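Local coordinates for soluble lytic murein transglycosylase (Escherichia coli, PDB 1QSA), which cleaves the glycosidic bonds between N-acetylmuramic acid and N-acetylglucosamine in peptidoglycan, leaving a 1,6-anhydro bond in the muramic acid residue, at residues S487-S492 / Q496-T501; T503-M508 / T531-Y536. All coordinates share one frame; numbering follows the deposited sequence. Where two conformers were deposited one is given.

Overall arrangement
Both contacts lie in the Slt-type domain, the lysozyme-like catalytic part of this largely helical protein, on the same side of the chain's centre and about 14 Å apart between their centres. Contact 1 comes first along the chain and closes before contact 2 opens. It folds the loop that follows helix 468-479 back on itself and runs into the start of helix 499-509; contact 2 takes the later turns of that helix and packs them on helix 523-540. The two meet where Thr501 touches Tyr533. Together they run from the neighbourhood of Glu478, the predicted active-site residue, outward into the helix packing of the domain.

Contact 1: residues S487-S492 / Q496-T501; sequences SPVGAS and QIMPGT. With SO4 (sulfate ion), chain J.
Ser492 and Ile497 face each other as an isolated antiparallel hydrogen-bonded pair. Ser492 N donates a hydrogen bond to Ile497 O at 2.9 Å, and Ile497 N returns one to Ser492 O at 3.0 Å. Gln496 and Ile497 both face Ser492, a G1 beta bulge, and Gln496 has the positive phi and psi. Ser492 O has a second donor in Asn526 ND2 of helix 523-540.

Gln496, CG beside its backbone N (chi1 -73°) and the chain bent at chi2, folds its amide back along the loop. Its OE1 lies 3.5 Å from Ala491 CB, while NE2 is bonded to Gly493 O and more weakly to Val485 O.

Within 487-492, a type I turn runs from Ser487 to Gly490, closed by Gly490 N bonding to Ser487 O. Ser487 OG accepts the N-H of Ala491 at 3.1 Å and, weakly, that of Val489; Ser487 N in turn bonds to Ala491 O. Met498, bent at both chi2 and chi3, swings its sulfur back to the end of the turn: SD sits 3.8 Å from Ala491 CB, just after it, and CE meets Val489 O at 3.6 Å.

Met498 is the N-cap residue of helix 499-509, and its own N-H is taken by a glycerol. Gly500, the second residue of the helix, donates from N to sulfate O2 at 2.8 Å (157°). The sulfate, probably from the crystallisation liquor, thus sits at a helix N-terminus, whose dipole would be expected to favour an anion. The N-H groups of Ser487, Gly490, Ala491, Ser492 and Ile497 all find acceptors within the two segments, and the Gln496 amide, held through NE2 by two loop carbonyls, is thereby fixed close to Glu478, the predicted active-site residue.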
# COMPACT_ATOMS: atom_id res chain seq x y z
N SER A 487 0.33 7.05 -8.02
CA SER A 487 1.09 6.00 -7.33
C SER A 487 2.58 6.14 -7.67
O SER A 487 2.95 6.88 -8.58
CB SER A 487 0.58 4.62 -7.75
OG SER A 487 1.06 4.27 -9.03
N PRO A 488 3.45 5.46 -6.90
CA PRO A 488 4.89 5.52 -7.15
C PRO A 488 5.30 5.09 -8.56
O PRO A 488 6.34 5.52 -9.06
CB PRO A 488 5.46 4.58 -6.09
CG PRO A 488 4.48 4.72 -4.96
CD PRO A 488 3.15 4.69 -5.68
N VAL A 489 4.49 4.25 -9.22
CA VAL A 489 4.80 3.81 -10.58
C VAL A 489 4.14 4.69 -11.65
O VAL A 489 4.27 4.44 -12.85
CB VAL A 489 4.46 2.31 -10.83
CG1 VAL A 489 5.37 1.43 -9.98
CG2 VAL A 489 3.00 2.03 -10.53
N GLY A 490 3.40 5.71 -11.21
CA GLY A 490 2.78 6.63 -12.15
C GLY A 490 1.30 6.48 -12.46
O GLY A 490 0.81 7.19 -13.35
N ALA A 491 0.60 5.57 -11.77
CA ALA A 491 -0.86 5.37 -12.01
C ALA A 491 -1.51 6.66 -11.55
O ALA A 491 -1.25 7.13 -10.44
CB ALA A 491 -1.39 4.17 -11.23
N SER A 492 -2.43 7.18 -12.34
CA SER A 492 -2.99 8.49 -12.06
C SER A 492 -4.49 8.67 -11.91
O SER A 492 -5.27 8.07 -12.65
CB SER A 492 -2.51 9.47 -13.13
OG SER A 492 -1.10 9.59 -13.14
N GLN A 496 -6.88 5.45 -11.40
CA GLN A 496 -5.48 5.04 -11.37
C GLN A 496 -4.99 4.45 -12.68
O GLN A 496 -4.52 3.31 -12.77
CB GLN A 496 -5.25 4.08 -10.19
CG GLN A 496 -5.29 4.79 -8.82
CD GLN A 496 -4.07 5.65 -8.61
OE1 GLN A 496 -3.00 5.15 -8.25
NE2 GLN A 496 -4.20 6.94 -8.88
N ILE A 497 -5.12 5.28 -13.71
CA ILE A 497 -4.76 4.93 -15.07
C ILE A 497 -3.28 5.14 -15.33
O ILE A 497 -2.74 6.20 -15.05
CB ILE A 497 -5.58 5.79 -16.06
CG1 ILE A 497 -7.08 5.59 -15.82
CG2 ILE A 497 -5.28 5.37 -17.49
CD1 ILE A 497 -7.94 6.59 -16.58
N MET A 498 -2.62 4.09 -15.85
CA MET A 498 -1.19 4.16 -16.19
C MET A 498 -1.08 4.89 -17.54
O MET A 498 -1.96 4.78 -18.39
CB MET A 498 -0.61 2.75 -16.31
CG MET A 498 -0.43 2.02 -14.97
SD MET A 498 0.86 2.73 -13.96
CE MET A 498 2.34 2.16 -14.83
N PRO A 499 -0.01 5.68 -17.74
CA PRO A 499 0.17 6.43 -18.99
C PRO A 499 0.10 5.52 -20.22
O PRO A 499 -0.54 5.87 -21.21
CB PRO A 499 1.56 7.05 -18.82
CG PRO A 499 1.63 7.27 -17.32
CD PRO A 499 1.04 6.00 -16.76
N GLY A 500 0.71 4.34 -20.14
CA GLY A 500 0.69 3.41 -21.26
C GLY A 500 -0.72 2.95 -21.59
O GLY A 500 -1.13 2.89 -22.75
N THR A 501 -1.49 2.63 -20.54
CA THR A 501 -2.87 2.21 -20.69
C THR A 501 -3.71 3.32 -21.32
O THR A 501 -4.55 3.05 -22.18
CB THR A 501 -3.48 1.86 -19.34
OG1 THR A 501 -2.65 0.88 -18.70
CG2 THR A 501 -4.89 1.32 -19.52
S SO4 J . 3.82 2.99 -18.52
O1 SO4 J . 4.63 3.99 -17.80
O2 SO4 J . 2.39 3.21 -18.25
O3 SO4 J . 4.09 3.09 -19.97
O4 SO4 J . 4.19 1.63 -18.05

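Contact 2: residues T503-M508 / T531-Y536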
# COMPACT_ATOMS: atom_id res chain seq x y z
N THR A 503 -2.71 5.81 -23.30
CA THR A 503 -2.32 5.93 -24.70
C THR A 503 -2.93 4.81 -25.54
O THR A 503 -3.51 5.06 -26.61
CB THR A 503 -0.77 5.90 -24.83
OG1 THR A 503 -0.22 7.02 -24.15
CG2 THR A 503 -0.36 5.96 -26.30
N HIS A 504 -2.85 3.58 -25.04
CA HIS A 504 -3.39 2.42 -25.74
C HIS A 504 -4.92 2.49 -25.87
O HIS A 504 -5.47 2.17 -26.92
CB HIS A 504 -2.96 1.15 -25.01
CG HIS A 504 -3.26 -0.11 -25.76
ND1 HIS A 504 -3.65 -1.27 -25.12
CD2 HIS A 504 -3.21 -0.40 -27.08
CE1 HIS A 504 -3.81 -2.23 -26.03
NE2 HIS A 504 -3.55 -1.72 -27.22
N THR A 505 -5.59 2.95 -24.82
CA THR A 505 -7.05 3.07 -24.79
C THR A 505 -7.54 4.14 -25.77
O THR A 505 -8.49 3.94 -26.52
CB THR A 505 -7.54 3.38 -23.35
OG1 THR A 505 -7.25 2.26 -22.51
CG2 THR A 505 -9.04 3.64 -23.33
N VAL A 506 -6.88 5.29 -25.74
CA VAL A 506 -7.23 6.40 -26.63
C VAL A 506 -7.09 5.97 -28.09
O VAL A 506 -7.92 6.34 -28.92
CB VAL A 506 -6.34 7.62 -26.29
CG1 VAL A 506 -6.29 8.62 -27.43
CG2 VAL A 506 -6.85 8.25 -24.99
N LYS A 507 -6.10 5.14 -28.40
CA LYS A 507 -5.94 4.66 -29.78
C LYS A 507 -7.02 3.63 -30.15
O LYS A 507 -7.66 3.73 -31.20
CB LYS A 507 -4.56 4.06 -29.99
CG LYS A 507 -4.35 3.46 -31.38
CD LYS A 507 -2.92 3.03 -31.57
CE LYS A 507 -2.67 2.48 -32.97
NZ LYS A 507 -1.22 2.19 -33.17
N MET A 508 -7.24 2.66 -29.25
CA MET A 508 -8.24 1.61 -29.49
C MET A 508 -9.67 2.13 -29.67
O MET A 508 -10.41 1.61 -30.50
CB MET A 508 -8.24 0.60 -28.32
CG MET A 508 -7.25 -0.55 -28.43
SD MET A 508 -7.62 -1.90 -27.23
CE MET A 508 -9.24 -1.40 -26.63
N THR A 531 -13.34 4.60 -17.93
CA THR A 531 -14.56 3.83 -18.25
C THR A 531 -14.40 3.12 -19.59
O THR A 531 -14.94 2.04 -19.81
CB THR A 531 -15.85 4.69 -18.29
OG1 THR A 531 -15.72 5.76 -19.25
CG2 THR A 531 -16.19 5.24 -16.90
N SER A 532 -13.65 3.73 -20.50
CA SER A 532 -13.39 3.12 -21.80
C SER A 532 -12.56 1.83 -21.64
O SER A 532 -12.95 0.78 -22.13
CB SER A 532 -12.70 4.09 -22.76
OG SER A 532 -13.63 5.05 -23.22
N TYR A 533 -11.47 1.89 -20.87
CA TYR A 533 -10.66 0.67 -20.68
C TYR A 533 -11.45 -0.39 -19.91
O TYR A 533 -11.42 -1.58 -20.25
CB TYR A 533 -9.35 0.98 -19.96
CG TYR A 533 -8.41 -0.22 -19.95
CD1 TYR A 533 -7.88 -0.72 -21.14
CD2 TYR A 533 -8.15 -0.91 -18.77
CE1 TYR A 533 -7.11 -1.89 -21.16
CE2 TYR A 533 -7.38 -2.09 -18.77
CZ TYR A 533 -6.88 -2.57 -19.97
OH TYR A 533 -6.19 -3.78 -19.99
N LEU A 534 -12.19 0.05 -18.89
CA LEU A 534 -12.99 -0.88 -18.08
C LEU A 534 -14.04 -1.57 -18.96
O LEU A 534 -14.22 -2.79 -18.87
CB LEU A 534 -13.65 -0.12 -16.93
CG LEU A 534 -14.38 -0.98 -15.87
CD1 LEU A 534 -13.42 -1.96 -15.21
CD2 LEU A 534 -15.03 -0.06 -14.84
N GLN A 535 -14.67 -0.81 -19.86
CA GLN A 535 -15.65 -1.38 -20.78
C GLN A 535 -14.97 -2.39 -21.73
O GLN A 535 -15.52 -3.44 -22.04
CB GLN A 535 -16.32 -0.25 -21.60
CG GLN A 535 -17.13 -0.73 -22.81
CD GLN A 535 -18.28 -1.66 -22.48
OE1 GLN A 535 -18.91 -1.56 -21.42
NE2 GLN A 535 -18.58 -2.56 -23.40
N TYR A 536 -13.74 -2.08 -22.14
CA TYR A 536 -12.98 -2.96 -23.01
C TYR A 536 -12.76 -4.33 -22.36
O TYR A 536 -13.09 -5.35 -22.95
CB TYR A 536 -11.63 -2.32 -23.39
CG TYR A 536 -10.64 -3.28 -24.03
CD1 TYR A 536 -10.90 -3.90 -25.24
CD2 TYR A 536 -9.43 -3.57 -23.38
CE1 TYR A 536 -9.97 -4.80 -25.81
CE2 TYR A 536 -8.52 -4.46 -23.93
CZ TYR A 536 -8.78 -5.06 -25.14
OH TYR A 536 -7.84 -5.91 -25.67
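Helices 503-508 and 531-536 cross with their axes 9.7 Å apart at closest approach and 75° between their N-to-C directions, and their CA atoms come nearest at Thr505 and Tyr533. At that crossing the two branches of Thr505 divide the work. CG2, anti to the backbone N (chi1 -66° for OG1), rests on Ser532 CB at 3.7 Å, and OG1 lies 3.3 Å from Tyr533 CD1, approaching the ring obliquely. The Thr505 hydroxyl is bonded to Thr501 O and Ser532 OG to Asn528 O, both within their own helix.

This is packing between helix 499-509 and helix 523-540 of the lysozyme-like Slt-type domain. No hydrogen bond spans the two segments. Thr505 also touches Ile529, and Phe509, the last residue of helix 499-509, touches Ser532 and Tyr536.

One turn further on, Met508 reaches across to Tyr536 in a Met-aromatic contact, which holds for the conformer described, one of two, and is not a firm feature of the fold. With CG anti to its backbone N (chi1 166°), the tyrosine presents one ring face to the methionine, which crosses it at about a right angle. Met508 CE lies over that face, 3.5 Å from the ring centroid of Tyr536 as a CH-pi contact, with SD over the same face at 4.1 Å from the centroid. Tyr536 OH has a weak hydrogen bond from Gln540 NE2.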